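Local coordinates for RimK domain protein ATP-grasp (Sphaerobacter thermophilus, PDB 5I47) that probably binds ATP and may act as an ATP-dependent ligase of the RimK type, joining an amino acid to its substrate, at residues B[42-56]-B[68-80]. Residues are numbered along the deposited sequence; the frame is centred on the assembly and turned at random.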
ATOM      1  N   LEU B  42       7.441 -16.399   5.331  1.00 45.11           N
ATOM      2  CA  LEU B  42       8.690 -15.736   5.675  1.00 40.84           C
ATOM      3  C   LEU B  42       8.682 -15.239   7.115  1.00 37.69           C
ATOM      4  O   LEU B  42       7.654 -14.802   7.639  1.00 35.14           O
ATOM      5  CB  LEU B  42       8.956 -14.564   4.728  1.00 37.19           C
ATOM      6  CG  LEU B  42       9.722 -14.847   3.435  1.00 39.56           C
ATOM      7  CD1 LEU B  42       9.088 -15.973   2.636  1.00 37.01           C
ATOM      8  CD2 LEU B  42       9.813 -13.583   2.590  1.00 43.86           C
ATOM      9  N   SER B  43       9.855 -15.302   7.747  1.00 39.74           N
ATOM     10  CA  SER B  43      10.040 -14.803   9.100  1.00 43.05           C
ATOM     11  C   SER B  43      10.612 -13.396   9.051  1.00 42.64           C
ATOM     12  O   SER B  43      11.667 -13.192   8.433  1.00 42.25           O
ATOM     13  CB  SER B  43      10.972 -15.722   9.882  1.00 50.60           C
ATOM     14  OG  SER B  43      11.555 -15.041  10.981  1.00 55.94           O
ATOM     15  N   PRO B  44       9.972 -12.407   9.677  1.00 42.00           N
ATOM     16  CA  PRO B  44      10.489 -11.031   9.592  1.00 39.12           C
ATOM     17  C   PRO B  44      11.874 -10.860  10.185  1.00 44.47           C
ATOM     18  O   PRO B  44      12.637 -10.006   9.717  1.00 46.85           O
ATOM     19  CB  PRO B  44       9.445 -10.219  10.369  1.00 38.85           C
ATOM     20  CG  PRO B  44       8.213 -11.057  10.338  1.00 42.94           C
ATOM     21  CD  PRO B  44       8.685 -12.473  10.386  1.00 44.11           C
ATOM     22  N   ALA B  45      12.225 -11.644  11.208  1.00 52.60           N
ATOM     23  CA  ALA B  45      13.540 -11.505  11.826  1.00 52.43           C
ATOM     24  C   ALA B  45      14.657 -11.947  10.888  1.00 53.22           C
ATOM     25  O   ALA B  45      15.762 -11.396  10.942  1.00 52.70           O
ATOM     26  CB  ALA B  45      13.596 -12.299  13.130  1.00 53.24           C
ATOM     27  N   ALA B  46      14.396 -12.933  10.034  1.00 53.62           N
ATOM     28  CA  ALA B  46      15.369 -13.383   9.047  1.00 55.59           C
ATOM     29  C   ALA B  46      14.638 -13.942   7.833  1.00 51.62           C
ATOM     30  O   ALA B  46      14.499 -15.163   7.701  1.00 47.89           O
ATOM     31  CB  ALA B  46      16.304 -14.437   9.640  1.00 58.75           C
ATOM     32  N   PRO B  47      14.146 -13.094   6.932  1.00 49.60           N
ATOM     33  CA  PRO B  47      13.376 -13.607   5.792  1.00 51.91           C
ATOM     34  C   PRO B  47      14.270 -14.224   4.728  1.00 53.46           C
ATOM     35  O   PRO B  47      15.350 -13.716   4.414  1.00 55.80           O
ATOM     36  CB  PRO B  47      12.653 -12.361   5.265  1.00 49.23           C
ATOM     37  CG  PRO B  47      13.505 -11.224   5.694  1.00 44.81           C
ATOM     38  CD  PRO B  47      14.150 -11.618   6.987  1.00 44.55           C
ATOM     39  N   SER B  48      13.799 -15.337   4.171  1.00 51.63           N
ATOM     40  CA  SER B  48      14.518 -16.038   3.117  1.00 50.52           C
ATOM     41  C   SER B  48      13.576 -17.031   2.455  1.00 46.38           C
ATOM     42  O   SER B  48      12.664 -17.559   3.095  1.00 44.56           O
ATOM     43  CB  SER B  48      15.756 -16.764   3.658  1.00 52.67           C
ATOM     44  OG  SER B  48      16.475 -17.393   2.609  1.00 56.63           O
ATOM     45  N   ALA B  49      13.809 -17.274   1.166  1.00 46.30           N
ATOM     46  CA  ALA B  49      13.053 -18.257   0.403  1.00 50.12           C
ATOM     47  C   ALA B  49      13.925 -19.429  -0.031  1.00 53.08           C
ATOM     48  O   ALA B  49      13.544 -20.187  -0.927  1.00 51.73           O
ATOM     49  CB  ALA B  49      12.400 -17.600  -0.813  1.00 49.35           C
ATOM     50  N   GLY B  50      15.083 -19.592   0.596  1.00 54.93           N
ATOM     51  CA  GLY B  50      16.049 -20.604   0.230  1.00 57.47           C
ATOM     52  C   GLY B  50      17.366 -19.984  -0.192  1.00 62.90           C
ATOM     53  O   GLY B  50      17.520 -18.765  -0.262  1.00 67.25           O
ATOM     54  N   ASP B  51      18.325 -20.858  -0.479  1.00 68.26           N
ATOM     55  CA  ASP B  51      19.650 -20.419  -0.904  1.00 66.61           C
ATOM     56  C   ASP B  51      19.576 -19.915  -2.341  1.00 62.20           C
ATOM     57  O   ASP B  51      19.451 -20.708  -3.281  1.00 61.67           O
ATOM     58  CB  ASP B  51      20.652 -21.559  -0.770  1.00 72.48           C
ATOM     59  CG  ASP B  51      22.076 -21.127  -1.072  1.00 76.67           C
ATOM     60  OD1 ASP B  51      22.397 -19.938  -0.858  1.00 77.17           O
ATOM     61  OD2 ASP B  51      22.872 -21.979  -1.520  1.00 77.40           O
ATOM     62  N   PHE B  52      19.639 -18.596  -2.516  1.00 55.86           N
ATOM     63  CA  PHE B  52      19.576 -17.988  -3.835  1.00 51.53           C
ATOM     64  C   PHE B  52      20.442 -16.741  -3.852  1.00 53.14           C
ATOM     65  O   PHE B  52      20.475 -15.987  -2.875  1.00 58.75           O
ATOM     66  CB  PHE B  52      18.142 -17.613  -4.228  1.00 44.71           C
ATOM     67  CG  PHE B  52      17.214 -18.783  -4.324  1.00 41.36           C
ATOM     68  CD1 PHE B  52      17.185 -19.567  -5.462  1.00 43.15           C
ATOM     69  CD2 PHE B  52      16.367 -19.096  -3.276  1.00 36.57           C
ATOM     70  CE1 PHE B  52      16.330 -20.644  -5.553  1.00 41.58           C
ATOM     71  CE2 PHE B  52      15.512 -20.167  -3.361  1.00 35.53           C
ATOM     72  CZ  PHE B  52      15.492 -20.944  -4.501  1.00 38.82           C
ATOM     73  N   VAL B  53      21.131 -16.526  -4.973  1.00 48.92           N
ATOM     74  CA  VAL B  53      21.890 -15.293  -5.140  1.00 47.91           C
ATOM     75  C   VAL B  53      21.008 -14.149  -5.619  1.00 45.16           C
ATOM     76  O   VAL B  53      21.399 -12.981  -5.493  1.00 45.20           O
ATOM     77  CB  VAL B  53      23.060 -15.513  -6.112  1.00 48.96           C
ATOM     78  CG1 VAL B  53      23.842 -16.752  -5.707  1.00 55.20           C
ATOM     79  CG2 VAL B  53      22.551 -15.638  -7.540  1.00 43.65           C
ATOM     80  N   ALA B  54      19.826 -14.450  -6.151  1.00 41.78           N
ATOM     81  CA  ALA B  54      18.901 -13.433  -6.628  1.00 38.59           C
ATOM     82  C   ALA B  54      17.529 -14.064  -6.807  1.00 39.20           C
ATOM     83  O   ALA B  54      17.399 -15.287  -6.933  1.00 39.14           O
ATOM     84  CB  ALA B  54      19.381 -12.807  -7.941  1.00 36.73           C
ATOM     85  N   ALA B  55      16.504 -13.213  -6.805  1.00 35.84           N
ATOM     86  CA  ALA B  55      15.138 -13.615  -7.107  1.00 29.98           C
ATOM     87  C   ALA B  55      14.595 -12.719  -8.208  1.00 30.61           C
ATOM     88  O   ALA B  55      14.902 -11.524  -8.255  1.00 31.04           O
ATOM     89  CB  ALA B  55      14.235 -13.535  -5.873  1.00 24.37           C
ATOM     90  N   LEU B  56      13.800 -13.300  -9.101  1.00 28.86           N
ATOM     91  CA  LEU B  56      13.209 -12.563 -10.213  1.00 29.88           C
ATOM     92  C   LEU B  56      11.702 -12.757 -10.156  1.00 36.40           C
ATOM     93  O   LEU B  56      11.207 -13.867 -10.378  1.00 42.50           O
ATOM     94  CB  LEU B  56      13.783 -13.029 -11.550  1.00 31.29           C
ATOM     95  CG  LEU B  56      13.192 -12.439 -12.832  1.00 32.68           C
ATOM     96  CD1 LEU B  56      13.331 -10.929 -12.858  1.00 29.75           C
ATOM     97  CD2 LEU B  56      13.868 -13.059 -14.043  1.00 34.60           C
ATOM     98  N   LEU B  68       6.992  -8.663  -0.715  1.00 22.99           N
ATOM     99  CA  LEU B  68       7.858  -9.832  -0.834  1.00 24.83           C
ATOM    100  C   LEU B  68       9.258  -9.440  -1.286  1.00 26.26           C
ATOM    101  O   LEU B  68      10.252  -9.981  -0.785  1.00 29.73           O
ATOM    102  CB  LEU B  68       7.243 -10.842  -1.804  1.00 24.32           C
ATOM    103  CG  LEU B  68       8.086 -12.074  -2.143  1.00 24.05           C
ATOM    104  CD1 LEU B  68       8.383 -12.885  -0.892  1.00 26.38           C
ATOM    105  CD2 LEU B  68       7.388 -12.929  -3.186  1.00 21.35           C
ATOM    106  N   ALA B  69       9.356  -8.502  -2.235  1.00 19.69           N
ATOM    107  CA  ALA B  69      10.663  -8.043  -2.695  1.00 18.42           C
ATOM    108  C   ALA B  69      11.422  -7.328  -1.585  1.00 25.24           C
ATOM    109  O   ALA B  69      12.652  -7.425  -1.502  1.00 27.63           O
ATOM    110  CB  ALA B  69      10.499  -7.125  -3.903  1.00 18.10           C
ATOM    111  N   ALA B  70      10.709  -6.599  -0.723  1.00 23.19           N
ATOM    112  CA  ALA B  70      11.380  -5.878   0.355  1.00 21.79           C
ATOM    113  C   ALA B  70      11.851  -6.829   1.444  1.00 24.30           C
ATOM    114  O   ALA B  70      12.943  -6.658   1.998  1.00 29.15           O
ATOM    115  CB  ALA B  70      10.450  -4.815   0.938  1.00 17.52           C
ATOM    116  N   LEU B  71      11.037  -7.832   1.772  1.00 22.93           N
ATOM    117  CA  LEU B  71      11.429  -8.814   2.777  1.00 24.08           C
ATOM    118  C   LEU B  71      12.643  -9.605   2.316  1.00 27.19           C
ATOM    119  O   LEU B  71      13.636  -9.724   3.044  1.00 29.94           O
ATOM    120  CB  LEU B  71      10.257  -9.751   3.074  1.00 21.32           C
ATOM    121  CG  LEU B  71       9.231  -9.255   4.084  1.00 22.48           C
ATOM    122  CD1 LEU B  71       7.947 -10.051   3.969  1.00 23.77           C
ATOM    123  CD2 LEU B  71       9.807  -9.354   5.488  1.00 23.94           C
ATOM    124  N   LEU B  72      12.578 -10.156   1.104  1.00 26.85           N
ATOM    125  CA  LEU B  72      13.699 -10.936   0.596  1.00 32.51           C
ATOM    126  C   LEU B  72      14.970 -10.097   0.534  1.00 31.44           C
ATOM    127  O   LEU B  72      16.041 -10.555   0.946  1.00 36.83           O
ATOM    128  CB  LEU B  72      13.352 -11.519  -0.776  1.00 31.45           C
ATOM    129  CG  LEU B  72      12.232 -12.565  -0.780  1.00 29.54           C
ATOM    130  CD1 LEU B  72      11.859 -12.976  -2.201  1.00 26.26           C
ATOM    131  CD2 LEU B  72      12.638 -13.777   0.044  1.00 27.23           C
ATOM    132  N   ALA B  73      14.865  -8.854   0.054  1.00 30.23           N
ATOM    133  CA  ALA B  73      16.050  -8.005  -0.067  1.00 30.15           C
ATOM    134  C   ALA B  73      16.680  -7.731   1.294  1.00 27.47           C
ATOM    135  O   ALA B  73      17.905  -7.816   1.447  1.00 25.40           O
ATOM    136  CB  ALA B  73      15.692  -6.694  -0.767  1.00 27.45           C
ATOM    137  N   SER B  74      15.859  -7.405   2.298  1.00 29.98           N
ATOM    138  CA  SER B  74      16.382  -7.154   3.637  1.00 38.44           C
ATOM    139  C   SER B  74      17.041  -8.389   4.237  1.00 40.04           C
ATOM    140  O   SER B  74      17.924  -8.252   5.093  1.00 39.19           O
ATOM    141  CB  SER B  74      15.268  -6.645   4.560  1.00 41.22           C
ATOM    142  OG  SER B  74      14.248  -7.614   4.738  1.00 44.03           O
ATOM    143  N   GLY B  75      16.647  -9.583   3.799  1.00 40.73           N
ATOM    144  CA  GLY B  75      17.212 -10.826   4.273  1.00 42.30           C
ATOM    145  C   GLY B  75      18.476 -11.277   3.578  1.00 48.10           C
ATOM    146  O   GLY B  75      19.073 -12.274   3.996  1.00 52.95           O
ATOM    147  N   GLY B  76      18.905 -10.580   2.527  1.00 46.38           N
ATOM    148  CA  GLY B  76      20.099 -10.944   1.791  1.00 42.55           C
ATOM    149  C   GLY B  76      19.863 -11.481   0.395  1.00 39.89           C
ATOM    150  O   GLY B  76      20.833 -11.867  -0.270  1.00 41.61           O
ATOM    151  N   THR B  77      18.616 -11.529  -0.076  1.00 39.94           N
ATOM    152  CA  THR B  77      18.325 -12.004  -1.425  1.00 41.25           C
ATOM    153  C   THR B  77      17.868 -10.839  -2.293  1.00 41.85           C
ATOM    154  O   THR B  77      16.724 -10.378  -2.158  1.00 44.51           O
ATOM    155  CB  THR B  77      17.258 -13.104  -1.407  1.00 44.46           C
ATOM    156  OG1 THR B  77      17.666 -14.163  -0.534  1.00 53.04           O
ATOM    157  CG2 THR B  77      17.063 -13.665  -2.808  1.00 42.04           C
ATOM    158  N   PRO B  78      18.716 -10.322  -3.179  1.00 35.92           N
ATOM    159  CA  PRO B  78      18.270  -9.267  -4.096  1.00 33.02           C
ATOM    160  C   PRO B  78      17.117  -9.741  -4.967  1.00 32.54           C
ATOM    161  O   PRO B  78      17.069 -10.898  -5.390  1.00 38.77           O
ATOM    162  CB  PRO B  78      19.522  -8.975  -4.932  1.00 34.38           C
ATOM    163  CG  PRO B  78      20.658  -9.384  -4.051  1.00 36.73           C
ATOM    164  CD  PRO B  78      20.163 -10.573  -3.279  1.00 37.34           C
ATOM    165  N   VAL B  79      16.179  -8.834  -5.230  1.00 29.05           N
ATOM    166  CA  VAL B  79      14.989  -9.141  -6.015  1.00 30.83           C
ATOM    167  C   VAL B  79      14.889  -8.166  -7.180  1.00 29.43           C
ATOM    168  O   VAL B  79      15.120  -6.961  -7.020  1.00 26.48           O
ATOM    169  CB  VAL B  79      13.708  -9.095  -5.155  1.00 28.99           C
ATOM    170  CG1 VAL B  79      12.487  -9.480  -5.988  1.00 27.12           C
ATOM    171  CG2 VAL B  79      13.842 -10.019  -3.961  1.00 28.07           C
ATOM    172  N   VAL B  80      14.559  -8.697  -8.353  1.00 28.74           N
ATOM    173  CA  VAL B  80      14.205  -7.900  -9.519  1.00 24.64           C
ATOM    174  C   VAL B  80      12.750  -8.208  -9.850  1.00 29.83           C
ATOM    175  O   VAL B  80      12.413  -9.364 -10.103  1.00 36.43           O
ATOM    176  CB  VAL B  80      15.125  -8.192 -10.713  1.00 24.29           C
ATOM    177  CG1 VAL B  80      14.563  -7.569 -11.983  1.00 20.70           C
ATOM    178  CG2 VAL B  80      16.529  -7.680 -10.434  1.00 20.56           C
TER
HETATM  179  O   HOH W   1      15.578 -16.395  -0.438  1.00 37.43           O
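In the beta-alpha-beta unit formed by strand 54-57, helix 63-74 and strand 79-80, Ala55 and Val79 pair in parallel register. Ala55 N donates to Pro78 O at 2.8 Å, nearly in line with the carbonyl, and Ala55 O accepts from Val80 N at 2.8 Å. Pro78 has no N-H, yet the ladder uses its carbonyl. The methyl of Ala55 takes little room between strand and helix, where it meets Val79 CG2 (4.0 Å) and, more loosely, Leu72 CD1; on the other face Leu56, its CG anti to the backbone N (chi1 175°), brings CD1 to 3.7 Å from Val80 CG1, on the face covered by helix 267-275.

Residues 42-50 lie along the last turns of the helix. Leu42 CD2 fits among Leu68 CD1, Leu71 CB and Leu72 CD2, its side chain crossing those of Leu68 and Leu72 at about a right angle. The puckered ring of Pro47 lies against Leu71, with CB 4.1 Å from Leu71 CD2; Leu71 O already accepts from Ser74 OG and Gly75 N. Gly75, without a side chain, brings CA within 3.4 Å of Pro47 O, and Gly76 takes the positive phi of a Schellman motif.

The two branches of Thr77 divide the work: CG2 packs near Ala54 C and Ala55 N, while OG1 lies 3.1 Å from a water that donates to Gly50 O. A helix whose leucine face covers parallel strands in a beta-alpha-beta crossover is typical of the Rossmann-like preATP-grasp domain.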